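Local coordinates for protein N-acetylmuramoyl-L-alanine amidase AmiD (Escherichia coli, PDB 3D2Y) that hydrolyses the amide link between N-acetylmuramoyl groups and L-amino acid residues of bacterial cell-wall glycopeptides, as a zinc-dependent amidase, at residues A[31-36]-A[82-87]; A[146-151]-A[166-171]; A[158-163]-A[223-228]; A[208-213]-A[232-237]. All coordinates share one frame; numbering follows the deposited sequence. Where two conformers were deposited one is given.

Interaction 1 of 4, residues A[31-36]-A[82-87]; sequences VLVIHY and AWHAGI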
# COMPACT_ATOMS: atom_id res chain seq x y z
N VAL A 31 5.51 6.82 -2.13
CA VAL A 31 4.52 5.79 -1.82
C VAL A 31 5.01 4.41 -2.30
O VAL A 31 5.62 4.30 -3.39
CB VAL A 31 3.09 6.17 -2.38
CG1 VAL A 31 2.09 5.05 -2.19
CG2 VAL A 31 2.56 7.49 -1.70
N LEU A 32 4.82 3.42 -1.45
CA LEU A 32 5.08 2.01 -1.81
C LEU A 32 3.79 1.24 -1.77
O LEU A 32 3.17 1.10 -0.69
CB LEU A 32 6.07 1.39 -0.83
CG LEU A 32 6.53 -0.04 -1.09
CD1 LEU A 32 7.10 -0.14 -2.53
CD2 LEU A 32 7.54 -0.58 -0.03
N VAL A 33 3.37 0.76 -2.94
CA VAL A 33 2.10 0.04 -3.09
C VAL A 33 2.28 -1.52 -3.21
O VAL A 33 2.99 -2.00 -4.08
CB VAL A 33 1.28 0.53 -4.32
CG1 VAL A 33 -0.05 -0.20 -4.39
CG2 VAL A 33 1.03 2.04 -4.26
N ILE A 34 1.58 -2.27 -2.36
CA ILE A 34 1.64 -3.74 -2.39
C ILE A 34 0.45 -4.33 -3.16
O ILE A 34 -0.70 -3.95 -2.92
CB ILE A 34 1.71 -4.35 -0.96
CG1 ILE A 34 2.81 -3.66 -0.15
CG2 ILE A 34 2.03 -5.82 -1.03
CD1 ILE A 34 4.24 -3.81 -0.76
N HIS A 35 0.74 -5.26 -4.07
CA HIS A 35 -0.28 -5.94 -4.90
C HIS A 35 -0.15 -7.43 -4.77
O HIS A 35 0.95 -7.91 -4.41
CB HIS A 35 -0.04 -5.64 -6.41
CG HIS A 35 -0.08 -4.18 -6.78
ND1 HIS A 35 -1.23 -3.58 -7.26
CD2 HIS A 35 0.88 -3.23 -6.78
CE1 HIS A 35 -0.97 -2.31 -7.51
NE2 HIS A 35 0.30 -2.07 -7.20
N TYR A 36 -1.21 -8.17 -5.11
CA TYR A 36 -1.04 -9.57 -5.57
C TYR A 36 -1.38 -9.71 -7.06
O TYR A 36 -2.09 -8.87 -7.64
CB TYR A 36 -1.80 -10.66 -4.74
CG TYR A 36 -3.29 -10.46 -4.58
CD1 TYR A 36 -4.15 -10.32 -5.70
CD2 TYR A 36 -3.88 -10.40 -3.30
CE1 TYR A 36 -5.51 -10.09 -5.53
CE2 TYR A 36 -5.26 -10.20 -3.13
CZ TYR A 36 -6.07 -10.03 -4.25
OH TYR A 36 -7.44 -9.81 -4.12
N ALA A 82 5.56 2.88 -13.30
CA ALA A 82 5.01 1.63 -13.79
C ALA A 82 3.50 1.82 -13.78
O ALA A 82 3.01 2.67 -13.04
CB ALA A 82 5.44 0.47 -12.87
N TRP A 83 2.77 1.06 -14.61
CA TRP A 83 1.30 1.10 -14.72
C TRP A 83 0.64 0.07 -13.79
O TRP A 83 0.10 -0.96 -14.23
CB TRP A 83 0.88 0.90 -16.18
CG TRP A 83 0.95 2.15 -17.04
CD1 TRP A 83 1.44 3.37 -16.69
CD2 TRP A 83 0.53 2.27 -18.41
NE1 TRP A 83 1.32 4.25 -17.74
CE2 TRP A 83 0.78 3.58 -18.82
CE3 TRP A 83 -0.02 1.36 -19.34
CZ2 TRP A 83 0.44 4.05 -20.12
CZ3 TRP A 83 -0.36 1.81 -20.60
CH2 TRP A 83 -0.11 3.14 -20.99
N HIS A 84 0.72 0.34 -12.46
CA HIS A 84 0.26 -0.56 -11.38
C HIS A 84 -0.91 -0.06 -10.51
O HIS A 84 -1.72 -0.85 -10.03
CB HIS A 84 1.44 -1.02 -10.48
CG HIS A 84 1.99 0.09 -9.62
ND1 HIS A 84 1.57 0.30 -8.33
CD2 HIS A 84 2.85 1.10 -9.90
CE1 HIS A 84 2.18 1.37 -7.83
NE2 HIS A 84 2.95 1.88 -8.77
N ALA A 85 -0.97 1.24 -10.26
CA ALA A 85 -2.00 1.84 -9.35
C ALA A 85 -3.33 2.12 -10.05
O ALA A 85 -4.41 2.03 -9.42
CB ALA A 85 -1.46 3.15 -8.72
N GLY A 86 -3.26 2.55 -11.31
CA GLY A 86 -4.45 3.00 -12.02
C GLY A 86 -5.10 4.24 -11.43
O GLY A 86 -4.43 5.09 -10.79
N ILE A 87 -6.41 4.38 -11.67
CA ILE A 87 -7.18 5.47 -11.06
C ILE A 87 -7.12 5.31 -9.56
O ILE A 87 -7.51 4.26 -9.05
CB ILE A 87 -8.64 5.47 -11.54
CG1 ILE A 87 -8.67 5.80 -13.04
CG2 ILE A 87 -9.51 6.46 -10.73
CD1 ILE A 87 -9.84 5.14 -13.76
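His35 and His84 meet through their imidazole nitrogens: His35 NE2 lies 2.9 Å from His84 ND1 in a hydrogen bond, with an angle of 152° at the hydrogen. The rings come rim to rim with planes 88° apart, so neither covers the other's face, and each nitrogen sits at the edge of the partner ring, near its plane. On His35, CG is turned opposite the carbonyl carbon (chi1 -59°), which carries the ring off the strand to the loop; the ring of His84 instead stands between its own backbone N and carbonyl carbon, bringing ND1 round to face His35. The backbone of His84 also takes part, its O lying 3.0 Å from His35 CE1. Two residues earlier on the strand, Val33 CB approaches the rim of the second imidazole, 3.7 Å from His84 CE1. Ala85 CB lies over one face of that ring, 4.0 Å above the plane and toward the rim, and a weak bond joins His84 NE2 to Ser100. Were His35 replaced by alanine, the zinc would lose a ligand and His84 ND1 is likely to be left without this partner, its ring less firmly fixed. All the touching residues are buried, and His35 belongs with His151 and Asp161 to the catalytic zinc site of the Amidase_2 fold, consistent with His84 acting as a second-shell residue that orients this ligand.

Interaction 2 of 4, residues A[146-151]-A[166-171]; sequences ENVVAH and FPWQQL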
# COMPACT_ATOMS: atom_id res chain seq x y z
N GLU A 146 3.04 5.47 6.95
CA GLU A 146 1.64 5.51 6.46
C GLU A 146 1.52 5.46 4.92
O GLU A 146 0.44 5.25 4.37
CB GLU A 146 0.86 6.71 7.03
CG GLU A 146 1.31 8.03 6.48
CD GLU A 146 2.48 8.68 7.25
OE1 GLU A 146 3.20 8.03 8.03
OE2 GLU A 146 2.70 9.88 7.02
N ASN A 147 2.65 5.62 4.23
CA ASN A 147 2.65 5.58 2.78
C ASN A 147 3.13 4.24 2.21
O ASN A 147 3.43 4.11 1.02
CB ASN A 147 3.43 6.80 2.25
CG ASN A 147 2.69 8.10 2.54
OD1 ASN A 147 1.47 8.14 2.48
ND2 ASN A 147 3.42 9.16 2.86
N VAL A 148 3.16 3.21 3.06
CA VAL A 148 3.25 1.83 2.58
C VAL A 148 1.81 1.27 2.57
O VAL A 148 1.21 1.09 3.62
CB VAL A 148 4.17 0.96 3.51
CG1 VAL A 148 4.37 -0.41 2.87
CG2 VAL A 148 5.50 1.68 3.75
N VAL A 149 1.24 1.04 1.39
CA VAL A 149 -0.22 0.87 1.30
C VAL A 149 -0.56 -0.31 0.45
O VAL A 149 0.29 -0.82 -0.35
CB VAL A 149 -0.93 2.12 0.68
CG1 VAL A 149 -0.81 3.36 1.63
CG2 VAL A 149 -0.35 2.44 -0.76
N ALA A 150 -1.79 -0.74 0.64
CA ALA A 150 -2.43 -1.70 -0.23
C ALA A 150 -2.95 -0.98 -1.45
O ALA A 150 -3.36 0.16 -1.39
CB ALA A 150 -3.63 -2.35 0.51
N HIS A 151 -2.99 -1.69 -2.57
CA HIS A 151 -3.71 -1.15 -3.73
C HIS A 151 -5.18 -0.82 -3.35
O HIS A 151 -5.78 0.17 -3.83
CB HIS A 151 -3.72 -2.22 -4.77
CG HIS A 151 -4.06 -1.74 -6.15
ND1 HIS A 151 -4.30 -2.61 -7.20
CD2 HIS A 151 -4.18 -0.50 -6.68
CE1 HIS A 151 -4.53 -1.93 -8.30
NE2 HIS A 151 -4.48 -0.64 -8.01
N PHE A 166 -2.85 -10.70 4.00
CA PHE A 166 -1.55 -10.02 3.94
C PHE A 166 -1.07 -9.58 5.33
O PHE A 166 -1.81 -8.88 6.02
CB PHE A 166 -1.52 -8.83 2.95
CG PHE A 166 -0.13 -8.32 2.73
CD1 PHE A 166 0.32 -7.17 3.37
CD2 PHE A 166 0.76 -9.06 1.95
CE1 PHE A 166 1.68 -6.74 3.20
CE2 PHE A 166 2.07 -8.66 1.77
CZ PHE A 166 2.52 -7.47 2.39
N PRO A 167 0.16 -10.00 5.74
CA PRO A 167 0.60 -9.78 7.13
C PRO A 167 1.17 -8.38 7.46
O PRO A 167 2.36 -8.24 7.71
CB PRO A 167 1.63 -10.91 7.34
CG PRO A 167 2.25 -11.11 5.96
CD PRO A 167 1.16 -10.75 4.95
N TRP A 168 0.29 -7.36 7.45
CA TRP A 168 0.70 -5.96 7.71
C TRP A 168 1.37 -5.74 9.07
O TRP A 168 2.39 -5.04 9.16
CB TRP A 168 -0.50 -5.02 7.57
CG TRP A 168 -0.95 -4.82 6.15
CD1 TRP A 168 -2.06 -5.36 5.57
CD2 TRP A 168 -0.26 -4.10 5.10
NE1 TRP A 168 -2.15 -4.98 4.23
CE2 TRP A 168 -1.07 -4.18 3.92
CE3 TRP A 168 0.93 -3.36 5.06
CZ2 TRP A 168 -0.71 -3.58 2.71
CZ3 TRP A 168 1.29 -2.73 3.85
CH2 TRP A 168 0.46 -2.85 2.68
N GLN A 169 0.78 -6.34 10.12
CA GLN A 169 1.34 -6.23 11.48
C GLN A 169 2.76 -6.83 11.58
O GLN A 169 3.65 -6.22 12.16
CB GLN A 169 0.42 -6.85 12.54
CG GLN A 169 0.62 -6.19 13.90
CD GLN A 169 -0.13 -6.86 15.03
OE1 GLN A 169 -1.12 -7.57 14.83
NE2 GLN A 169 0.33 -6.60 16.25
N GLN A 170 2.96 -8.01 11.01
CA GLN A 170 4.29 -8.60 10.91
C GLN A 170 5.31 -7.65 10.25
O GLN A 170 6.46 -7.55 10.68
CB GLN A 170 4.25 -9.89 10.11
CG GLN A 170 5.54 -10.61 10.17
CD GLN A 170 5.66 -11.76 9.23
OE1 GLN A 170 6.77 -12.14 8.86
NE2 GLN A 170 4.53 -12.32 8.80
N LEU A 171 4.88 -6.98 9.18
CA LEU A 171 5.78 -6.08 8.46
C LEU A 171 6.05 -4.86 9.31
O LEU A 171 7.16 -4.34 9.28
CB LEU A 171 5.17 -5.61 7.13
CG LEU A 171 5.20 -6.55 5.94
CD1 LEU A 171 5.21 -5.73 4.66
CD2 LEU A 171 6.43 -7.37 6.04
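Trp168 pushes the far end of its six-membered ring against the backbone of strand 148-150, where Val148 and Ala150 receive it. Three consecutive rim atoms follow the strand in order: CZ3 meets Val148, CH2 meets Val149 and CZ2 meets Ala150. The closest of these contacts is Trp168 CH2 to Val149 C, 3.5 Å. Beside it Trp168 CZ2 lies 3.7 Å from Ala150 N and 3.9 Å from Ala150 CB. At the other end Val148 CG1 comes up in the plane of the indole, 4.0 Å from Trp168 CZ3, because this branch is turned opposite the backbone N. Trp168 itself has CG opposite its carbonyl carbon (chi1 -72°), which sends the indole from the first turn of its helix to the strand.

In the fold, 148-150 is an outermost strand of the mixed sheet that holds the zinc site, bonded through its backbone to strand 31-36, and it leads directly to the zinc ligand His151; helix 168-173 packs on it after an inverse gamma turn centred on Pro167, the N-cap residue. Val149 sends its own side chain to Val31 and Val33, leaving its backbone to the indole.

The indole is flanked on both faces, which limits its rotation. Phe166 CD1 lies 3.3 Å above one, toward the rim, and the imidazole of His233 stacks on the other. Cutting Trp168 back to an alanine is likely to open a gap against Val148 CG1 and Ala150 CB and leave the His233 ring without its stacking partner.

Interaction 3 of 4, residues A[158-163]-A[223-228]; sequences RKDDPG and QRRVIM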
# COMPACT_ATOMS: atom_id res chain seq x y z
N ARG A 158 -12.33 -0.40 -6.50
CA ARG A 158 -11.92 -1.21 -7.66
C ARG A 158 -11.16 -2.45 -7.29
O ARG A 158 -11.14 -3.42 -8.07
CB ARG A 158 -11.05 -0.40 -8.64
CG ARG A 158 -11.79 0.80 -9.29
CD ARG A 158 -10.98 1.43 -10.44
NE ARG A 158 -9.63 1.89 -10.03
CZ ARG A 158 -8.52 1.22 -10.33
NH1 ARG A 158 -8.59 0.11 -11.05
NH2 ARG A 158 -7.31 1.66 -9.94
N LYS A 159 -10.43 -2.40 -6.17
CA LYS A 159 -9.43 -3.45 -5.83
C LYS A 159 -9.52 -3.90 -4.38
O LYS A 159 -9.89 -3.12 -3.49
CB LYS A 159 -8.02 -2.94 -6.11
CG LYS A 159 -7.77 -2.52 -7.54
CD LYS A 159 -7.71 -3.71 -8.50
CE LYS A 159 -7.69 -3.21 -9.92
NZ LYS A 159 -7.27 -4.38 -10.80
N ASP A 160 -9.13 -5.15 -4.15
CA ASP A 160 -9.01 -5.73 -2.81
C ASP A 160 -7.57 -6.02 -2.40
O ASP A 160 -7.29 -6.28 -1.21
CB ASP A 160 -9.78 -7.07 -2.79
CG ASP A 160 -11.28 -6.88 -2.68
OD1 ASP A 160 -11.71 -5.74 -2.43
OD2 ASP A 160 -12.04 -7.86 -2.85
N ASP A 161 -6.67 -6.07 -3.38
CA ASP A 161 -5.31 -6.54 -3.14
C ASP A 161 -4.45 -5.63 -2.27
O ASP A 161 -4.64 -4.40 -2.30
CB ASP A 161 -4.62 -6.97 -4.46
CG ASP A 161 -4.38 -5.83 -5.43
OD1 ASP A 161 -3.19 -5.60 -5.75
OD2 ASP A 161 -5.35 -5.14 -5.84
N PRO A 162 -3.54 -6.23 -1.44
CA PRO A 162 -3.25 -7.67 -1.30
C PRO A 162 -4.13 -8.46 -0.33
O PRO A 162 -3.81 -9.61 -0.06
CB PRO A 162 -1.81 -7.69 -0.79
CG PRO A 162 -1.78 -6.46 0.09
CD PRO A 162 -2.67 -5.44 -0.56
N GLY A 163 -5.18 -7.85 0.21
CA GLY A 163 -6.20 -8.60 0.92
C GLY A 163 -5.96 -8.85 2.39
O GLY A 163 -4.88 -8.53 2.95
N GLN A 223 -19.65 3.13 0.40
CA GLN A 223 -19.17 3.50 1.75
C GLN A 223 -18.63 2.25 2.43
O GLN A 223 -17.63 2.32 3.13
CB GLN A 223 -20.31 4.13 2.59
CG GLN A 223 -20.77 5.53 2.15
CD GLN A 223 -21.98 6.06 2.93
OE1 GLN A 223 -22.31 5.56 4.00
NE2 GLN A 223 -22.65 7.07 2.39
N ARG A 224 -19.29 1.11 2.18
CA ARG A 224 -18.83 -0.22 2.63
C ARG A 224 -17.46 -0.61 2.04
O ARG A 224 -16.61 -1.11 2.76
CB ARG A 224 -19.87 -1.32 2.35
CG ARG A 224 -21.01 -1.38 3.34
CD ARG A 224 -21.77 -2.72 3.28
NE ARG A 224 -22.40 -2.96 1.99
CZ ARG A 224 -23.59 -2.46 1.61
NH1 ARG A 224 -24.29 -1.67 2.42
NH2 ARG A 224 -24.06 -2.76 0.41
N ARG A 225 -17.25 -0.39 0.75
CA ARG A 225 -15.97 -0.73 0.14
C ARG A 225 -14.83 0.07 0.78
O ARG A 225 -13.75 -0.48 1.01
CB ARG A 225 -16.03 -0.54 -1.39
CG ARG A 225 -16.85 -1.61 -2.14
CD ARG A 225 -16.01 -2.61 -2.98
NE ARG A 225 -14.58 -2.66 -2.61
CZ ARG A 225 -13.59 -3.26 -3.28
NH1 ARG A 225 -13.81 -3.91 -4.42
NH2 ARG A 225 -12.36 -3.18 -2.80
N VAL A 226 -15.07 1.34 1.12
CA VAL A 226 -13.99 2.13 1.75
C VAL A 226 -13.65 1.51 3.12
O VAL A 226 -12.49 1.32 3.46
CB VAL A 226 -14.35 3.61 1.86
CG1 VAL A 226 -13.28 4.37 2.63
CG2 VAL A 226 -14.51 4.21 0.48
N ILE A 227 -14.68 1.17 3.90
CA ILE A 227 -14.48 0.76 5.28
C ILE A 227 -13.85 -0.62 5.24
O ILE A 227 -12.93 -0.94 6.00
CB ILE A 227 -15.80 0.78 6.08
CG1 ILE A 227 -16.23 2.25 6.38
CG2 ILE A 227 -15.60 0.07 7.40
CD1 ILE A 227 -17.75 2.48 6.76
N MET A 228 -14.34 -1.43 4.31
CA MET A 228 -13.80 -2.76 4.07
C MET A 228 -12.30 -2.73 3.72
O MET A 228 -11.50 -3.50 4.28
CB MET A 228 -14.62 -3.43 2.96
CG MET A 228 -14.26 -4.86 2.65
SD MET A 228 -15.21 -5.51 1.23
CE MET A 228 -16.78 -4.62 1.30
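Arg225 carries the polar bonds of this contact through a single nitrogen, NH2, which reaches both Lys159 and Asp160. Two conformers of Arg225 were deposited, and the details hold for one alone. As a hydrogen bond, Arg225 NH2 donates to Lys159 O at 2.6 Å; the N-H...O angle of 131° is far from straight, and the donor stands 62° out of the carbonyl plane rather than on a lone pair. As a salt bridge, Asp160 OD1 lies 2.7 Å from Arg225 NH2, with carboxylate and guanidinium planes 48° apart, so the groups do not meet as a flat bidentate pair. The arginine chain bends at its second and third torsions to bring the guanidinium to the loop. Looser packing completes the contact: Arg158 N lies over one guanidinium face, 4.3 Å above its plane and offset to the rim.

The other charges have partners beyond the helix. Asp160 OD2 forms a salt bridge with Lys117, Arg158 NH2 bonds to Ile87 O, and Lys159, the transition-state stabiliser, whose CB points away from the helix, donates from NZ to the bound peptide's backbone. Asp161, next to Asp160, is a zinc ligand, so Arg225 ties its helix to an active-site loop. Helix 220-234 packs through Gln223 and Ile227 on helix 200-210, while on the sheet side Asp160 touches Tyr36 and Pro162, after a cis peptide bond, touches Ile34 of strand 31-36.

Interaction 4 of 4, residues A[208-213]-A[232-237]; sequences ARYGYD and MHFRPT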
# COMPACT_ATOMS: atom_id res chain seq x y z
N ALA A 208 -11.15 9.32 5.42
CA ALA A 208 -10.81 10.34 4.44
C ALA A 208 -9.53 11.03 4.84
O ALA A 208 -8.62 11.19 4.03
CB ALA A 208 -11.95 11.39 4.30
N ARG A 209 -9.46 11.46 6.10
CA ARG A 209 -8.32 12.23 6.56
C ARG A 209 -7.05 11.40 6.67
O ARG A 209 -5.96 11.93 6.48
CB ARG A 209 -8.61 12.91 7.90
CG ARG A 209 -9.75 13.97 7.89
CD ARG A 209 -9.45 15.28 7.14
NE ARG A 209 -9.37 15.11 5.69
CZ ARG A 209 -10.42 15.08 4.84
NH1 ARG A 209 -11.66 15.25 5.27
NH2 ARG A 209 -10.20 14.90 3.55
N TYR A 210 -7.22 10.12 7.00
CA TYR A 210 -6.09 9.17 7.04
C TYR A 210 -5.53 8.92 5.62
O TYR A 210 -4.31 8.75 5.46
CB TYR A 210 -6.38 7.86 7.80
CG TYR A 210 -5.11 7.00 7.92
CD1 TYR A 210 -4.08 7.36 8.79
CD2 TYR A 210 -4.91 5.89 7.10
CE1 TYR A 210 -2.93 6.60 8.89
CE2 TYR A 210 -3.70 5.12 7.17
CZ TYR A 210 -2.75 5.49 8.09
OH TYR A 210 -1.56 4.79 8.16
N GLY A 211 -6.42 8.89 4.62
CA GLY A 211 -6.00 9.02 3.25
C GLY A 211 -6.91 8.43 2.21
O GLY A 211 -6.64 8.59 1.02
N TYR A 212 -7.98 7.78 2.67
CA TYR A 212 -8.88 7.04 1.78
C TYR A 212 -9.71 7.98 0.90
O TYR A 212 -10.14 9.00 1.34
CB TYR A 212 -9.78 6.02 2.55
CG TYR A 212 -9.02 4.83 3.09
CD1 TYR A 212 -9.03 3.57 2.43
CD2 TYR A 212 -8.22 4.98 4.23
CE1 TYR A 212 -8.26 2.50 2.96
CE2 TYR A 212 -7.49 3.97 4.75
CZ TYR A 212 -7.51 2.71 4.14
OH TYR A 212 -6.70 1.73 4.68
N ASP A 213 -10.04 7.54 -0.31
CA ASP A 213 -10.84 8.32 -1.25
C ASP A 213 -12.28 8.25 -0.76
O ASP A 213 -12.89 7.18 -0.79
CB ASP A 213 -10.73 7.62 -2.62
CG ASP A 213 -11.24 8.47 -3.79
OD1 ASP A 213 -11.46 9.69 -3.65
OD2 ASP A 213 -11.38 7.89 -4.90
N MET A 232 -9.51 -4.61 5.90
CA MET A 232 -8.60 -5.60 5.29
C MET A 232 -7.14 -5.33 5.63
O MET A 232 -6.39 -6.28 5.83
CB MET A 232 -8.77 -5.72 3.77
CG MET A 232 -10.06 -6.37 3.34
SD MET A 232 -10.06 -6.73 1.58
CE MET A 232 -10.28 -5.13 0.84
N HIS A 233 -6.77 -4.06 5.77
CA HIS A 233 -5.41 -3.65 6.12
C HIS A 233 -5.20 -3.67 7.67
O HIS A 233 -4.20 -4.22 8.17
CB HIS A 233 -5.14 -2.27 5.50
CG HIS A 233 -3.72 -1.79 5.57
ND1 HIS A 233 -3.17 -0.92 4.64
CD2 HIS A 233 -2.75 -2.00 6.50
CE1 HIS A 233 -1.93 -0.64 4.99
NE2 HIS A 233 -1.66 -1.27 6.12
N PHE A 234 -6.14 -3.10 8.42
CA PHE A 234 -5.90 -2.72 9.80
C PHE A 234 -6.78 -3.44 10.82
O PHE A 234 -6.51 -3.34 12.02
CB PHE A 234 -6.02 -1.19 10.00
CG PHE A 234 -4.99 -0.40 9.28
CD1 PHE A 234 -3.69 -0.30 9.81
CD2 PHE A 234 -5.31 0.30 8.10
CE1 PHE A 234 -2.72 0.45 9.18
CE2 PHE A 234 -4.30 1.05 7.45
CZ PHE A 234 -3.01 1.14 8.02
N ARG A 235 -7.79 -4.20 10.36
CA ARG A 235 -8.66 -4.96 11.28
C ARG A 235 -9.21 -6.18 10.53
O ARG A 235 -10.40 -6.29 10.28
CB ARG A 235 -9.79 -4.09 11.85
CG ARG A 235 -10.30 -4.53 13.25
CD ARG A 235 -11.24 -5.75 13.23
NE ARG A 235 -12.42 -5.48 12.40
CZ ARG A 235 -13.56 -4.95 12.85
NH1 ARG A 235 -14.56 -4.74 12.01
NH2 ARG A 235 -13.70 -4.65 14.13
N PRO A 236 -8.30 -7.06 10.10
CA PRO A 236 -8.66 -8.13 9.19
C PRO A 236 -9.49 -9.27 9.76
O PRO A 236 -9.95 -10.10 9.00
CB PRO A 236 -7.31 -8.65 8.71
CG PRO A 236 -6.35 -8.26 9.74
CD PRO A 236 -6.85 -7.02 10.37
N THR A 237 -9.69 -9.29 11.06
CA THR A 237 -10.62 -10.26 11.65
C THR A 237 -12.08 -10.09 11.20
O THR A 237 -12.83 -11.08 11.15
CB THR A 237 -10.56 -10.25 13.20
OG1 THR A 237 -10.92 -8.96 13.71
CG2 THR A 237 -9.14 -10.64 13.66
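Phe234 is the hub of the contact, met by Tyr210 at the end of helix 200-210 and Tyr212 in the loop just after it. The tight part lies at CE2 and CZ of its ring. Tyr212 OH comes to the ring edge, in its plane, 3.7 Å from Phe234 CE2. The Tyr210 and Phe234 side chains come at each other from opposite directions, CE2 of Tyr210 4.1 Å from Phe234 CE2 and Tyr210 OH 3.9 Å from Phe234 CZ. Their planes stand 89° apart, yet the approach is oblique. Tyr210 reaches across because its CG lies opposite the backbone N (chi1 -174°). One face of the phenylalanine is covered by its neighbour His233, whose CD2 stands 3.4 Å above the ring centre.

The looser margin is at His233 CB, 4.4 Å from Tyr212 OH; that hydroxyl bonds instead to Asp153, whose carboxylate also holds His233 ND1. The four touching residues are buried, and the exposed Arg209 and Thr237 lie outside the contact. This is an aromatic cluster packing the C-terminal helices together: Gly211, with positive phi, ends helix 200-210, helix 220-234 ends at Phe234, helix 245-258 sets Leu254 on Tyr210 and Ile250 on Phe234, and His233 stacks on Trp168 of helix 168-173.

How the interactions relate
From the N terminus, interaction 1 closes a loop of 45 intervening residues onto strand 31-36 before any other contact opens. Interaction 2 then spans 14 residues, and its loop contains 158-163, the first half of interaction 3, so these two cross. Interaction 3 makes the longest closure, over 59 residues, and crosses interaction 4, which closes 18 residues, the connection after helix 200-210 and most of helix 220-234. Interactions 1 and 2 share the sheet through backbone pairing of strands 31-36 and 148-150; interactions 3 and 4 share helix 220-234. Zinc ligands sit in interactions 1, 2 and 3. The C-terminal helices are tied to this site by Arg225 in interaction 3 and by Trp168 of interaction 2 against His233 of interaction 4.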